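PDB 5FL3: PILI retraction protein PILT from Thermus thermophilus, which binds ADP and probably hydrolyses ATP to power the retraction of pili. Local coordinates for residues R263-L266 and A267-L271; L294-P298 and Y299-L303. All coordinates share one frame; numbering follows the deposited sequence.

Both interactions are local and partly buried, and they lie at the ends of two neighbouring strands of the mixed sheet, their centres about 9 Å apart. Interaction 1 is where helix 259-269 gives way to strand 270-280; interaction 2 is where the neighbouring edge strand 287-295 gives way to helix 298-305. One is therefore a helix end, held mainly by main-chain bonds and a serine hydroxyl, the other a helix start, with a threonine cap and a leucine-valine contact. Leu-266 and Leu-270 in the one and Leu-294 and Leu-303 in the other are buried, while Glu-268 and Glu-302 are exposed. The junctions meet directly: Leu-271 O probably accepts from Ala-296 N at 2.9 Å, and Arg-301 of interaction 2 reaches the backbone of interaction 1.

Interaction 1 (R263-L266 and A267-L271); sequences RVLL and AESLL
Arg-263 to Leu-266 and Ala-267 to Leu-271 form a local contact at a helix-to-strand junction, where the end of helix 259-269 runs into strand 270-280 of the mixed sheet in this P-loop NTPase fold. The evidence is a run of i to i+4 bonds. Ala-267 N meets Arg-263 O at 2.7 Å and 167°, and Glu-268 N meets Val-264 O at 3.1 Å. The series closes with Leu-270 N on Leu-266 O at 3.0 Å, although Leu-270 has itself left helical geometry (psi 143°). Leu-265 O has two donors, both from Ser-269: a weak bond from N at 3.3 Å, and one from OG, whose length is doubtful at this resolution. With chi1 at 44°, OG lies between the serine's backbone N and carbonyl carbon and turns back along the helix. Leu-266 also packs on Leu-225 of helix 218-230 and Ile-250 of helix 243-251, which help bury this side of the turn. On the outer side, the extended chain of Glu-268 crosses Val-264 obliquely, and its OE2 takes a hydrogen bond from Gln-229. One turn apart, Leu-266 CD1 rests against Leu-270 CB at 4.3 Å.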
# COMPACT_ATOMS: atom_id res chain seq x y z
N ARG A 263 -16.78 14.89 -10.94
CA ARG A 263 -17.67 13.72 -10.85
C ARG A 263 -17.79 13.01 -12.17
O ARG A 263 -17.72 11.78 -12.23
CB ARG A 263 -19.06 14.12 -10.39
CG ARG A 263 -19.12 14.65 -9.00
CD ARG A 263 -20.51 14.52 -8.45
NE ARG A 263 -20.53 15.03 -7.09
CZ ARG A 263 -20.52 14.25 -6.01
NH1 ARG A 263 -20.52 12.93 -6.16
NH2 ARG A 263 -20.53 14.80 -4.80
N VAL A 264 -18.00 13.78 -13.23
CA VAL A 264 -18.08 13.21 -14.57
C VAL A 264 -16.81 12.43 -14.85
O VAL A 264 -16.85 11.26 -15.21
CB VAL A 264 -18.30 14.29 -15.65
CG1 VAL A 264 -18.05 13.72 -17.04
CG2 VAL A 264 -19.72 14.87 -15.55
N LEU A 265 -15.67 13.08 -14.63
CA LEU A 265 -14.38 12.45 -14.83
C LEU A 265 -14.22 11.23 -13.93
O LEU A 265 -13.82 10.16 -14.39
CB LEU A 265 -13.25 13.45 -14.58
CG LEU A 265 -11.82 12.97 -14.81
CD1 LEU A 265 -11.61 12.46 -16.24
CD2 LEU A 265 -10.84 14.08 -14.50
N LEU A 266 -14.56 11.38 -12.65
CA LEU A 266 -14.41 10.26 -11.73
C LEU A 266 -15.33 9.09 -12.10
O LEU A 266 -14.88 7.94 -12.19
CB LEU A 266 -14.67 10.72 -10.30
CG LEU A 266 -14.51 9.65 -9.20
CD1 LEU A 266 -13.18 8.92 -9.29
CD2 LEU A 266 -14.67 10.29 -7.85
N ALA A 267 -16.60 9.38 -12.36
CA ALA A 267 -17.57 8.32 -12.66
C ALA A 267 -17.20 7.49 -13.89
O ALA A 267 -17.37 6.27 -13.88
CB ALA A 267 -18.96 8.91 -12.83
N GLU A 268 -16.68 8.13 -14.94
CA GLU A 268 -16.49 7.37 -16.17
C GLU A 268 -15.18 6.55 -16.15
O GLU A 268 -15.14 5.45 -16.72
CB GLU A 268 -16.54 8.29 -17.39
CG GLU A 268 -15.37 9.25 -17.60
CD GLU A 268 -15.55 10.12 -18.86
OE1 GLU A 268 -15.98 9.60 -19.92
OE2 GLU A 268 -15.27 11.34 -18.78
N SER A 269 -14.16 7.04 -15.46
CA SER A 269 -12.87 6.33 -15.41
C SER A 269 -12.63 5.39 -14.19
O SER A 269 -11.71 4.58 -14.21
CB SER A 269 -11.73 7.36 -15.48
OG SER A 269 -12.01 8.47 -14.63
N LEU A 270 -13.46 5.47 -13.15
CA LEU A 270 -13.30 4.56 -12.01
C LEU A 270 -13.66 3.12 -12.37
O LEU A 270 -14.59 2.89 -13.14
CB LEU A 270 -14.14 5.02 -10.82
CG LEU A 270 -13.87 4.35 -9.47
CD1 LEU A 270 -12.39 4.46 -9.11
CD2 LEU A 270 -14.72 4.94 -8.36
N LEU A 271 -12.92 2.16 -11.82
CA LEU A 271 -13.19 0.72 -12.01
C LEU A 271 -13.59 0.03 -10.72
O LEU A 271 -14.45 -0.86 -10.70
CB LEU A 271 -11.97 0.00 -12.53
CG LEU A 271 -11.54 0.29 -13.95
CD1 LEU A 271 -10.46 -0.70 -14.29
CD2 LEU A 271 -12.72 0.15 -14.86

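Interaction 2 (L294-P298 and Y299-L303); sequences LIATP and YVREL
Leu-294 and Val-300 reach toward each other tip to tip, CD1 against CG1 at 3.6 Å, across the bend between strand 287-295 and helix 298-305. Ile-313 of helix 313-318 touches both side chains. CG1 of Val-300 stands opposite its own backbone N (chi1 169°), which brings that methyl to the leucine and leaves CG2 beside Thr-297 OG1, the two side chains crossing at about a right angle. That same OG1 accepts from Val-300 N at 3.1 Å with an N-H...O angle of 163°. This makes Thr-297 the N-cap of the helix and also the last residue of an inverse gamma turn centred on Ala-296, in which Thr-297 N bonds to Ile-295 O at 2.8 Å. Arg-301 N follows on Thr-297 O at 3.0 Å. The Arg-301 chain leaves with CG opposite its carbonyl carbon (chi1 -71°), then runs extended to NE, laying one face of the guanidinium over Ala-296 O, 3.1 Å above the plane and toward its rim. NE bonds to Ala-267 O, and NH2 more weakly to Leu-270 O. With an alanine in place of Arg-301, the carbonyls of Ala-267 and Leu-270 would probably lose these donors, and Ala-296 O the flat group packed over it. Glu-302 N makes a weak bond to Pro-298 O at 3.3 Å.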
# COMPACT_ATOMS: atom_id res chain seq x y z
N LEU A 294 -15.87 -1.47 -3.74
CA LEU A 294 -16.79 -0.79 -4.64
C LEU A 294 -16.40 -1.06 -6.08
O LEU A 294 -15.30 -0.71 -6.50
CB LEU A 294 -16.81 0.72 -4.38
CG LEU A 294 -17.60 1.54 -5.40
CD1 LEU A 294 -19.00 0.98 -5.53
CD2 LEU A 294 -17.67 3.00 -5.01
N ILE A 295 -17.26 -1.71 -6.84
CA ILE A 295 -16.99 -1.93 -8.25
C ILE A 295 -17.84 -0.96 -9.06
O ILE A 295 -19.04 -0.85 -8.85
CB ILE A 295 -17.27 -3.36 -8.69
CG1 ILE A 295 -16.36 -4.33 -7.94
CG2 ILE A 295 -17.04 -3.50 -10.18
CD1 ILE A 295 -14.94 -4.30 -8.39
N ALA A 296 -17.20 -0.26 -9.99
CA ALA A 296 -17.87 0.76 -10.77
C ALA A 296 -18.71 0.17 -11.92
O ALA A 296 -18.39 0.32 -13.10
CB ALA A 296 -16.86 1.76 -11.31
N THR A 297 -19.79 -0.51 -11.55
CA THR A 297 -20.81 -0.95 -12.49
C THR A 297 -21.48 0.28 -13.15
O THR A 297 -21.28 1.42 -12.70
CB THR A 297 -21.87 -1.80 -11.78
OG1 THR A 297 -22.58 -0.98 -10.85
CG2 THR A 297 -21.20 -2.94 -11.03
N PRO A 298 -22.25 0.06 -14.23
CA PRO A 298 -23.02 1.16 -14.82
C PRO A 298 -23.90 1.87 -13.80
O PRO A 298 -23.95 3.11 -13.77
CB PRO A 298 -23.86 0.47 -15.88
CG PRO A 298 -23.00 -0.68 -16.34
CD PRO A 298 -22.25 -1.13 -15.11
N TYR A 299 -24.56 1.10 -12.94
CA TYR A 299 -25.43 1.69 -11.94
C TYR A 299 -24.60 2.53 -10.96
O TYR A 299 -24.97 3.65 -10.64
CB TYR A 299 -26.25 0.61 -11.21
CG TYR A 299 -27.07 1.15 -10.06
CD1 TYR A 299 -28.28 1.81 -10.27
CD2 TYR A 299 -26.62 1.00 -8.75
CE1 TYR A 299 -29.02 2.31 -9.20
CE2 TYR A 299 -27.35 1.49 -7.68
CZ TYR A 299 -28.54 2.14 -7.90
OH TYR A 299 -29.23 2.62 -6.80
N VAL A 300 -23.47 2.00 -10.50
CA VAL A 300 -22.62 2.71 -9.55
C VAL A 300 -22.13 4.03 -10.15
O VAL A 300 -21.97 5.03 -9.46
CB VAL A 300 -21.41 1.85 -9.12
CG1 VAL A 300 -20.39 2.69 -8.34
CG2 VAL A 300 -21.88 0.68 -8.28
N ARG A 301 -21.90 4.03 -11.46
CA ARG A 301 -21.41 5.22 -12.14
C ARG A 301 -22.43 6.35 -12.06
O ARG A 301 -22.07 7.51 -11.89
CB ARG A 301 -21.04 4.91 -13.59
CG ARG A 301 -19.81 4.06 -13.71
CD ARG A 301 -19.27 3.99 -15.13
NE ARG A 301 -17.86 3.63 -15.10
CZ ARG A 301 -17.37 2.45 -15.48
NH1 ARG A 301 -18.18 1.51 -15.95
NH2 ARG A 301 -16.06 2.21 -15.39
N GLU A 302 -23.71 6.01 -12.17
CA GLU A 302 -24.79 6.97 -11.99
C GLU A 302 -24.69 7.64 -10.64
O GLU A 302 -24.73 8.86 -10.54
CB GLU A 302 -26.15 6.29 -12.12
CG GLU A 302 -26.36 5.63 -13.44
CD GLU A 302 -26.19 6.62 -14.57
OE1 GLU A 302 -26.51 7.82 -14.36
OE2 GLU A 302 -25.73 6.20 -15.66
N LEU A 303 -24.56 6.81 -9.61
CA LEU A 303 -24.44 7.25 -8.23
C LEU A 303 -23.29 8.23 -8.03
O LEU A 303 -23.42 9.24 -7.34
CB LEU A 303 -24.27 6.04 -7.32
CG LEU A 303 -25.53 5.35 -6.80
CD1 LEU A 303 -26.70 5.41 -7.78
CD2 LEU A 303 -25.20 3.91 -6.44